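Local coordinates for Serine/threonine-protein kinase Tel1 (Chaetomium thermophilum, PDB 6SKY) that probably phosphorylates serine or threonine in SQ/TQ motifs of protein substrates, including histone H2A, to activate checkpoint signalling after DNA damage, at residues H2293-A2296 with V2297-E2301; D2265-Q2268 with K2269-E2273; K2375-I2378 with E2379-L2383. One frame throughout, in Å; residues are numbered along the deposited sequence.

Interaction 1: H2293-A2296 with V2297-E2301; sequences HQFA and VFCDE
One turn of helix 2286-2303 in the alpha-helical FAT domain brings V2297 over the H2293 ring and F2295 against C2299, each pair four residues apart. The backbone is regular alpha-helix: V2297, F2298, C2299 and D2300 each donate N-H to the carbonyl four residues earlier, and the V2297 N to H2293 O bond is 2.9 Å long with an N-H...O angle of 167°. On one side of the turn, CG2 of V2297 lies over a face of the H2293 imidazole, 3.7 Å from the ring centroid and 23° off its normal, a CH-pi contact. With CG placed opposite the backbone N (chi1 -179°), the ring swings forward along the helix to meet this methyl. Outside the pair, the imidazole stacks on H2391 and its ND1 is hydrogen-bonded to D2394, which would help to fix the ring's rotation. D2300, which is buried, forms a salt bridge with R2397 through OD2. The aromatic side of the turn faces helix 2264-2279. There F2298 CD2 comes to the edge of the F2295 ring, near that ring's plane, 4.1 Å from F2295 CE1. C2299 SG approaches the F2295 ring obliquely in a sulfur-aromatic contact, 4.3 Å from the centroid and 3.8 Å from F2295 CE1.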
loop_
_atom_site.group_PDB
_atom_site.type_symbol
_atom_site.label_atom_id
_atom_site.label_comp_id
_atom_site.label_asym_id
_atom_site.label_seq_id
_atom_site.Cartn_x
_atom_site.Cartn_y
_atom_site.Cartn_z
ATOM N N HIS A 2293 -21.974 -12.961 -17.277
ATOM C CA HIS A 2293 -20.894 -13.375 -16.395
ATOM C C HIS A 2293 -20.989 -12.683 -15.046
ATOM O O HIS A 2293 -20.763 -13.310 -14.006
ATOM C CB HIS A 2293 -19.551 -13.087 -17.042
ATOM C CG HIS A 2293 -18.387 -13.504 -16.210
ATOM N ND1 HIS A 2293 -18.011 -14.819 -16.066
ATOM C CD2 HIS A 2293 -17.519 -12.780 -15.468
ATOM C CE1 HIS A 2293 -16.956 -14.888 -15.275
ATOM N NE2 HIS A 2293 -16.641 -13.665 -14.896
ATOM N N GLN A 2294 -21.315 -11.392 -15.041
ATOM C CA GLN A 2294 -21.551 -10.670 -13.799
ATOM C C GLN A 2294 -22.569 -11.385 -12.929
ATOM O O GLN A 2294 -22.327 -11.651 -11.746
ATOM C CB GLN A 2294 -22.040 -9.266 -14.134
ATOM C CG GLN A 2294 -21.945 -8.277 -13.021
ATOM C CD GLN A 2294 -20.531 -7.957 -12.703
ATOM O OE1 GLN A 2294 -19.761 -7.564 -13.575
ATOM N NE2 GLN A 2294 -20.157 -8.142 -11.451
ATOM N N PHE A 2295 -23.723 -11.702 -13.505
ATOM C CA PHE A 2295 -24.790 -12.297 -12.717
ATOM C C PHE A 2295 -24.430 -13.700 -12.248
ATOM O O PHE A 2295 -24.743 -14.080 -11.115
ATOM C CB PHE A 2295 -26.076 -12.309 -13.527
ATOM C CG PHE A 2295 -27.300 -12.378 -12.696
ATOM C CD1 PHE A 2295 -27.242 -12.157 -11.346
ATOM C CD2 PHE A 2295 -28.508 -12.678 -13.257
ATOM C CE1 PHE A 2295 -28.368 -12.227 -10.579
ATOM C CE2 PHE A 2295 -29.631 -12.749 -12.492
ATOM C CZ PHE A 2295 -29.562 -12.524 -11.156
ATOM N N ALA A 2296 -23.770 -14.488 -13.097
ATOM C CA ALA A 2296 -23.389 -15.840 -12.703
ATOM C C ALA A 2296 -22.377 -15.829 -11.570
ATOM O O ALA A 2296 -22.491 -16.608 -10.623
ATOM C CB ALA A 2296 -22.829 -16.592 -13.899
ATOM N N VAL A 2297 -21.378 -14.954 -11.646
ATOM C CA VAL A 2297 -20.388 -14.873 -10.581
ATOM C C VAL A 2297 -21.023 -14.384 -9.287
ATOM O O VAL A 2297 -20.684 -14.864 -8.200
ATOM C CB VAL A 2297 -19.220 -13.982 -11.024
ATOM C CG1 VAL A 2297 -18.315 -13.690 -9.869
ATOM C CG2 VAL A 2297 -18.453 -14.673 -12.108
ATOM N N PHE A 2298 -21.972 -13.449 -9.374
ATOM C CA PHE A 2298 -22.700 -13.022 -8.182
ATOM C C PHE A 2298 -23.438 -14.183 -7.528
ATOM O O PHE A 2298 -23.300 -14.417 -6.325
ATOM C CB PHE A 2298 -23.671 -11.903 -8.539
ATOM C CG PHE A 2298 -24.568 -11.496 -7.415
ATOM C CD1 PHE A 2298 -24.135 -10.611 -6.454
ATOM C CD2 PHE A 2298 -25.853 -11.987 -7.328
ATOM C CE1 PHE A 2298 -24.954 -10.242 -5.433
ATOM C CE2 PHE A 2298 -26.670 -11.620 -6.303
ATOM C CZ PHE A 2298 -26.222 -10.747 -5.359
ATOM N N CYS A 2299 -24.243 -14.914 -8.301
ATOM C CA CYS A 2299 -25.005 -16.017 -7.722
ATOM C C CYS A 2299 -24.090 -17.094 -7.157
ATOM O O CYS A 2299 -24.372 -17.675 -6.101
ATOM C CB CYS A 2299 -25.943 -16.615 -8.762
ATOM S SG CYS A 2299 -27.312 -15.572 -9.225
ATOM N N ASP A 2300 -22.986 -17.380 -7.844
ATOM C CA ASP A 2300 -22.037 -18.361 -7.336
ATOM C C ASP A 2300 -21.468 -17.920 -6.000
ATOM O O ASP A 2300 -21.394 -18.708 -5.056
ATOM C CB ASP A 2300 -20.918 -18.568 -8.349
ATOM C CG ASP A 2300 -20.169 -19.847 -8.128
ATOM O OD1 ASP A 2300 -20.541 -20.605 -7.215
ATOM O OD2 ASP A 2300 -19.205 -20.102 -8.871
ATOM N N GLU A 2301 -21.054 -16.660 -5.905
ATOM C CA GLU A 2301 -20.551 -16.139 -4.642
ATOM C C GLU A 2301 -21.613 -16.181 -3.556
ATOM O O GLU A 2301 -21.286 -16.301 -2.374
ATOM C CB GLU A 2301 -20.048 -14.719 -4.856
ATOM C CG GLU A 2301 -19.549 -14.020 -3.632
ATOM C CD GLU A 2301 -19.304 -12.552 -3.895
ATOM O OE1 GLU A 2301 -19.676 -12.082 -4.993
ATOM O OE2 GLU A 2301 -18.743 -11.868 -3.013
#

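Interaction 2: D2265-Q2268 with K2269-E2273; sequences DAIQ and KKYLE
Q2268 and E2273 leave the helix by different first torsions: the glutamine CG is opposite its backbone N (chi1 179°), whereas the glutamate CG is opposite its carbonyl carbon (chi1 -67°). They sit on a widened, pi-type turn of helix 2264-2279 in the FAT domain. Both chains are extended beyond CG, and the two cross obliquely so that the amide reaches the carboxylate five residues on. Q2268 NE2 donates to E2273 OE2 over 2.5 Å, a distance too short to be read literally at this map resolution. The oxygen is met nearly end-on to its C-O bond, but it is tilted out of the amide plane, and the amide and carboxylate planes are 76° apart.

The backbone evidence for the widening is the E2273 N to Q2268 O bond, 3.2 Å long and fairly straight at the hydrogen, which spans five residues instead of four. I2267 O sits at the transition: Y2271 N gives it a bond of 3.1 Å, while L2272 N adds a weak one at 3.4 Å. Before the widening, K2270 N still bonds to A2266 O in the alpha pattern, and K2269 N makes only a weak bond to the same oxygen.

I2267 marks the buried side of this turn. Its CG2 is in loose apolar contact with the Y2271 ring and the L2272 methyl CD1, and its side chain also packs on V2256 and S2257 of helix 2245-2259. Q2268 and L2272 face F2295 and F2298 of helix 2286-2303, so the glutamine of the pair borders two phenylalanines. K2270 CG, placed beside its own backbone N, lies 3.3 Å from A2266 O.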
loop_
_atom_site.group_PDB
_atom_site.type_symbol
_atom_site.label_atom_id
_atom_site.label_comp_id
_atom_site.label_asym_id
_atom_site.label_seq_id
_atom_site.Cartn_x
_atom_site.Cartn_y
_atom_site.Cartn_z
ATOM N N ASP A 2265 -28.926 -8.681 -1.354
ATOM C CA ASP A 2265 -30.292 -8.827 -1.827
ATOM C C ASP A 2265 -30.804 -7.580 -2.527
ATOM O O ASP A 2265 -31.717 -7.677 -3.350
ATOM C CB ASP A 2265 -31.212 -9.180 -0.658
ATOM C CG ASP A 2265 -32.610 -9.535 -1.105
ATOM O OD1 ASP A 2265 -32.744 -10.222 -2.139
ATOM O OD2 ASP A 2265 -33.575 -9.141 -0.419
ATOM N N ALA A 2266 -30.240 -6.417 -2.217
ATOM C CA ALA A 2266 -30.547 -5.194 -2.939
ATOM C C ALA A 2266 -29.675 -5.015 -4.166
ATOM O O ALA A 2266 -30.090 -4.346 -5.113
ATOM C CB ALA A 2266 -30.381 -3.985 -2.023
ATOM N N ILE A 2267 -28.473 -5.589 -4.170
ATOM C CA ILE A 2267 -27.632 -5.538 -5.358
ATOM C C ILE A 2267 -28.307 -6.256 -6.511
ATOM O O ILE A 2267 -28.311 -5.769 -7.642
ATOM C CB ILE A 2267 -26.247 -6.132 -5.064
ATOM C CG1 ILE A 2267 -25.537 -5.319 -3.999
ATOM C CG2 ILE A 2267 -25.411 -6.138 -6.302
ATOM C CD1 ILE A 2267 -24.240 -5.903 -3.587
ATOM N N GLN A 2268 -28.895 -7.416 -6.247
ATOM C CA GLN A 2268 -29.563 -8.155 -7.307
ATOM C C GLN A 2268 -30.847 -7.473 -7.743
ATOM O O GLN A 2268 -31.241 -7.578 -8.906
ATOM C CB GLN A 2268 -29.859 -9.571 -6.844
ATOM C CG GLN A 2268 -30.562 -10.405 -7.871
ATOM C CD GLN A 2268 -31.074 -11.690 -7.304
ATOM O OE1 GLN A 2268 -30.645 -12.120 -6.242
ATOM N NE2 GLN A 2268 -32.005 -12.316 -8.004
ATOM N N LYS A 2269 -31.505 -6.768 -6.837
ATOM C CA LYS A 2269 -32.783 -6.149 -7.149
ATOM C C LYS A 2269 -32.622 -4.825 -7.879
ATOM O O LYS A 2269 -33.468 -4.477 -8.707
ATOM C CB LYS A 2269 -33.566 -5.954 -5.857
ATOM C CG LYS A 2269 -34.908 -5.293 -5.996
ATOM C CD LYS A 2269 -35.435 -4.932 -4.621
ATOM C CE LYS A 2269 -36.859 -4.406 -4.679
ATOM N NZ LYS A 2269 -37.402 -4.169 -3.313
ATOM N N LYS A 2270 -31.550 -4.087 -7.607
ATOM C CA LYS A 2270 -31.367 -2.756 -8.163
ATOM C C LYS A 2270 -30.423 -2.699 -9.350
ATOM O O LYS A 2270 -30.531 -1.769 -10.151
ATOM C CB LYS A 2270 -30.837 -1.805 -7.093
ATOM C CG LYS A 2270 -31.772 -1.589 -5.949
ATOM C CD LYS A 2270 -31.084 -0.869 -4.821
ATOM C CE LYS A 2270 -30.624 0.492 -5.256
ATOM N NZ LYS A 2270 -29.996 1.229 -4.133
ATOM N N TYR A 2271 -29.507 -3.635 -9.486
ATOM C CA TYR A 2271 -28.474 -3.460 -10.494
ATOM C C TYR A 2271 -28.346 -4.622 -11.456
ATOM O O TYR A 2271 -28.041 -4.402 -12.623
ATOM C CB TYR A 2271 -27.130 -3.211 -9.822
ATOM C CG TYR A 2271 -27.136 -2.000 -8.944
ATOM C CD1 TYR A 2271 -27.437 -0.758 -9.461
ATOM C CD2 TYR A 2271 -26.851 -2.096 -7.600
ATOM C CE1 TYR A 2271 -27.456 0.344 -8.669
ATOM C CE2 TYR A 2271 -26.865 -0.997 -6.803
ATOM C CZ TYR A 2271 -27.168 0.220 -7.344
ATOM O OH TYR A 2271 -27.183 1.329 -6.549
ATOM N N LEU A 2272 -28.561 -5.850 -11.007
ATOM C CA LEU A 2272 -28.294 -6.984 -11.877
ATOM C C LEU A 2272 -29.511 -7.403 -12.687
ATOM O O LEU A 2272 -29.400 -7.650 -13.894
ATOM C CB LEU A 2272 -27.772 -8.155 -11.051
ATOM C CG LEU A 2272 -26.454 -7.880 -10.336
ATOM C CD1 LEU A 2272 -26.006 -9.097 -9.614
ATOM C CD2 LEU A 2272 -25.391 -7.445 -11.305
ATOM N N GLU A 2273 -30.671 -7.472 -12.069
ATOM C CA GLU A 2273 -31.869 -7.816 -12.817
ATOM C C GLU A 2273 -32.308 -6.665 -13.716
ATOM O O GLU A 2273 -32.761 -6.912 -14.841
ATOM C CB GLU A 2273 -32.985 -8.227 -11.868
ATOM C CG GLU A 2273 -32.693 -9.511 -11.144
ATOM C CD GLU A 2273 -33.719 -9.822 -10.086
ATOM O OE1 GLU A 2273 -34.701 -9.060 -9.968
ATOM O OE2 GLU A 2273 -33.544 -10.829 -9.370
#

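Interaction 3: K2375-I2378 with E2379-L2383; sequences KLCI and ENYLL
The C2377 sulfur meets the CD2-CE2 side of the Y2381 ring. The cysteine SG is opposite its backbone N (chi1 -170°), which turns it to the side of the carbonyl carbon, and the Y2381 ring leans back along the helix to meet it, bringing CE2 to 3.6 Å from SG. Relative to the ring, SG is 4.6 Å from the centroid, and this sulfur-aromatic contact is oblique. The same side of the tyrosine ring comes close to the backbone, with CD2 3.4 Å from C2377 O.

N2380 adopts another conformation. Its CG lies opposite the carbonyl carbon, beside the backbone N (chi1 -71°), and the side chain folds back over the preceding turn. ND2 consequently stands 2.7 Å from L2376 O, but the angle of 119° at the hydrogen makes this a weak bond. The same oxygen accepts N2380 N at 3.0 Å in a much straighter bond, so a single carbonyl receives both the main-chain and side-chain donors of one residue.

These pairs lie on the long helix 2348-2387 of the FAT domain, where E2379, Y2381 and L2382 also bond through N to the carbonyl four residues back. C2377 and Y2381 face helix 2394-2404, the sulfur against L2401 and the tyrosine side chain against D2394 and R2397, while Y2381 OH makes a weak hydrogen bond to D2300. A leucine in place of Y2381 would probably leave the C2377 sulfur without its aromatic partner and D2300 without this hydroxyl. On the neighbouring flank, I2378 and L2382 form a looser apolar pair: the isoleucine branch CG2 is 4.4 Å from L2382 CD1.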
loop_
_atom_site.group_PDB
_atom_site.type_symbol
_atom_site.label_atom_id
_atom_site.label_comp_id
_atom_site.label_asym_id
_atom_site.label_seq_id
_atom_site.Cartn_x
_atom_site.Cartn_y
_atom_site.Cartn_z
ATOM N N LYS A 2375 -30.036 -22.404 -9.772
ATOM C CA LYS A 2375 -30.603 -22.276 -11.111
ATOM C C LYS A 2375 -30.003 -21.096 -11.856
ATOM O O LYS A 2375 -29.552 -21.229 -12.998
ATOM C CB LYS A 2375 -32.117 -22.118 -11.034
ATOM C CG LYS A 2375 -32.886 -23.402 -11.041
ATOM C CD LYS A 2375 -34.365 -23.123 -10.903
ATOM C CE LYS A 2375 -35.167 -24.407 -10.838
ATOM N NZ LYS A 2375 -36.628 -24.169 -10.660
ATOM N N LEU A 2376 -30.008 -19.921 -11.226
ATOM C CA LEU A 2376 -29.517 -18.728 -11.906
ATOM C C LEU A 2376 -28.038 -18.844 -12.234
ATOM O O LEU A 2376 -27.598 -18.409 -13.301
ATOM C CB LEU A 2376 -29.775 -17.495 -11.054
ATOM C CG LEU A 2376 -31.234 -17.133 -10.840
ATOM C CD1 LEU A 2376 -31.325 -15.965 -9.905
ATOM C CD2 LEU A 2376 -31.863 -16.804 -12.158
ATOM N N CYS A 2377 -27.259 -19.446 -11.339
ATOM C CA CYS A 2377 -25.828 -19.590 -11.574
ATOM C C CYS A 2377 -25.558 -20.455 -12.795
ATOM O O CYS A 2377 -24.794 -20.070 -13.686
ATOM C CB CYS A 2377 -25.168 -20.182 -10.332
ATOM S SG CYS A 2377 -23.384 -20.173 -10.334
ATOM N N ILE A 2378 -26.182 -21.631 -12.857
ATOM C CA ILE A 2378 -25.916 -22.526 -13.978
ATOM C C ILE A 2378 -26.409 -21.915 -15.282
ATOM O O ILE A 2378 -25.702 -21.932 -16.302
ATOM C CB ILE A 2378 -26.541 -23.905 -13.721
ATOM C CG1 ILE A 2378 -25.648 -24.714 -12.795
ATOM C CG2 ILE A 2378 -26.730 -24.651 -15.007
ATOM C CD1 ILE A 2378 -26.178 -26.063 -12.495
ATOM N N GLU A 2379 -27.614 -21.347 -15.270
ATOM C CA GLU A 2379 -28.169 -20.780 -16.490
ATOM C C GLU A 2379 -27.311 -19.646 -17.021
ATOM O O GLU A 2379 -27.061 -19.566 -18.226
ATOM C CB GLU A 2379 -29.586 -20.299 -16.231
ATOM C CG GLU A 2379 -30.123 -19.397 -17.294
ATOM C CD GLU A 2379 -31.506 -18.904 -16.964
ATOM O OE1 GLU A 2379 -32.087 -19.386 -15.973
ATOM O OE2 GLU A 2379 -32.016 -18.032 -17.691
ATOM N N ASN A 2380 -26.834 -18.763 -16.145
ATOM C CA ASN A 2380 -26.056 -17.634 -16.627
ATOM C C ASN A 2380 -24.638 -18.021 -17.009
ATOM O O ASN A 2380 -24.068 -17.393 -17.896
ATOM C CB ASN A 2380 -26.041 -16.523 -15.590
ATOM C CG ASN A 2380 -27.370 -15.846 -15.453
ATOM O OD1 ASN A 2380 -27.904 -15.303 -16.406
ATOM N ND2 ASN A 2380 -27.920 -15.883 -14.264
ATOM N N TYR A 2381 -24.052 -19.047 -16.393
ATOM C CA TYR A 2381 -22.779 -19.555 -16.904
ATOM C C TYR A 2381 -22.937 -20.068 -18.325
ATOM O O TYR A 2381 -22.123 -19.766 -19.205
ATOM C CB TYR A 2381 -22.240 -20.661 -16.005
ATOM C CG TYR A 2381 -21.352 -20.166 -14.907
ATOM C CD1 TYR A 2381 -20.415 -19.194 -15.145
ATOM C CD2 TYR A 2381 -21.464 -20.659 -13.626
ATOM C CE1 TYR A 2381 -19.614 -18.736 -14.149
ATOM C CE2 TYR A 2381 -20.668 -20.203 -12.627
ATOM C CZ TYR A 2381 -19.743 -19.243 -12.893
ATOM O OH TYR A 2381 -18.937 -18.779 -11.891
ATOM N N LEU A 2382 -23.994 -20.839 -18.574
ATOM C CA LEU A 2382 -24.189 -21.373 -19.914
ATOM C C LEU A 2382 -24.492 -20.273 -20.921
ATOM O O LEU A 2382 -24.040 -20.339 -22.066
ATOM C CB LEU A 2382 -25.299 -22.412 -19.909
ATOM C CG LEU A 2382 -24.873 -23.734 -19.302
ATOM C CD1 LEU A 2382 -26.021 -24.679 -19.342
ATOM C CD2 LEU A 2382 -23.703 -24.285 -20.059
ATOM N N LEU A 2383 -25.257 -19.256 -20.527
ATOM C CA LEU A 2383 -25.527 -18.158 -21.446
ATOM C C LEU A 2383 -24.280 -17.333 -21.712
ATOM O O LEU A 2383 -24.084 -16.844 -22.825
ATOM C CB LEU A 2383 -26.634 -17.268 -20.903
ATOM C CG LEU A 2383 -28.044 -17.835 -20.915
ATOM C CD1 LEU A 2383 -28.985 -16.849 -20.293
ATOM C CD2 LEU A 2383 -28.470 -18.142 -22.314
#

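How the interactions relate
Interaction 1 lies between the other two: its centre is about 12 Å from that of interaction 2 and about 9 Å from that of interaction 3, whereas interactions 2 and 3 are about 16 Å apart centre to centre. Toward 2265-2273, F2298 CG packs 3.6 Å from L2272 CD1, and F2295 CD1 is 3.7 Å from the same methyl. Toward 2375-2383, F2295 CD2 approaches N2380 ND2 at 3.4 Å and C2299 SG touches L2376 CB at 3.6 Å. F2295 therefore contacts both neighbouring helices. Interactions 2 and 3 meet marginally, Q2268 NE2 to L2376 CD1 at 4.2 Å. All three are FAT-domain packing away from the nucleotide and magnesium sites.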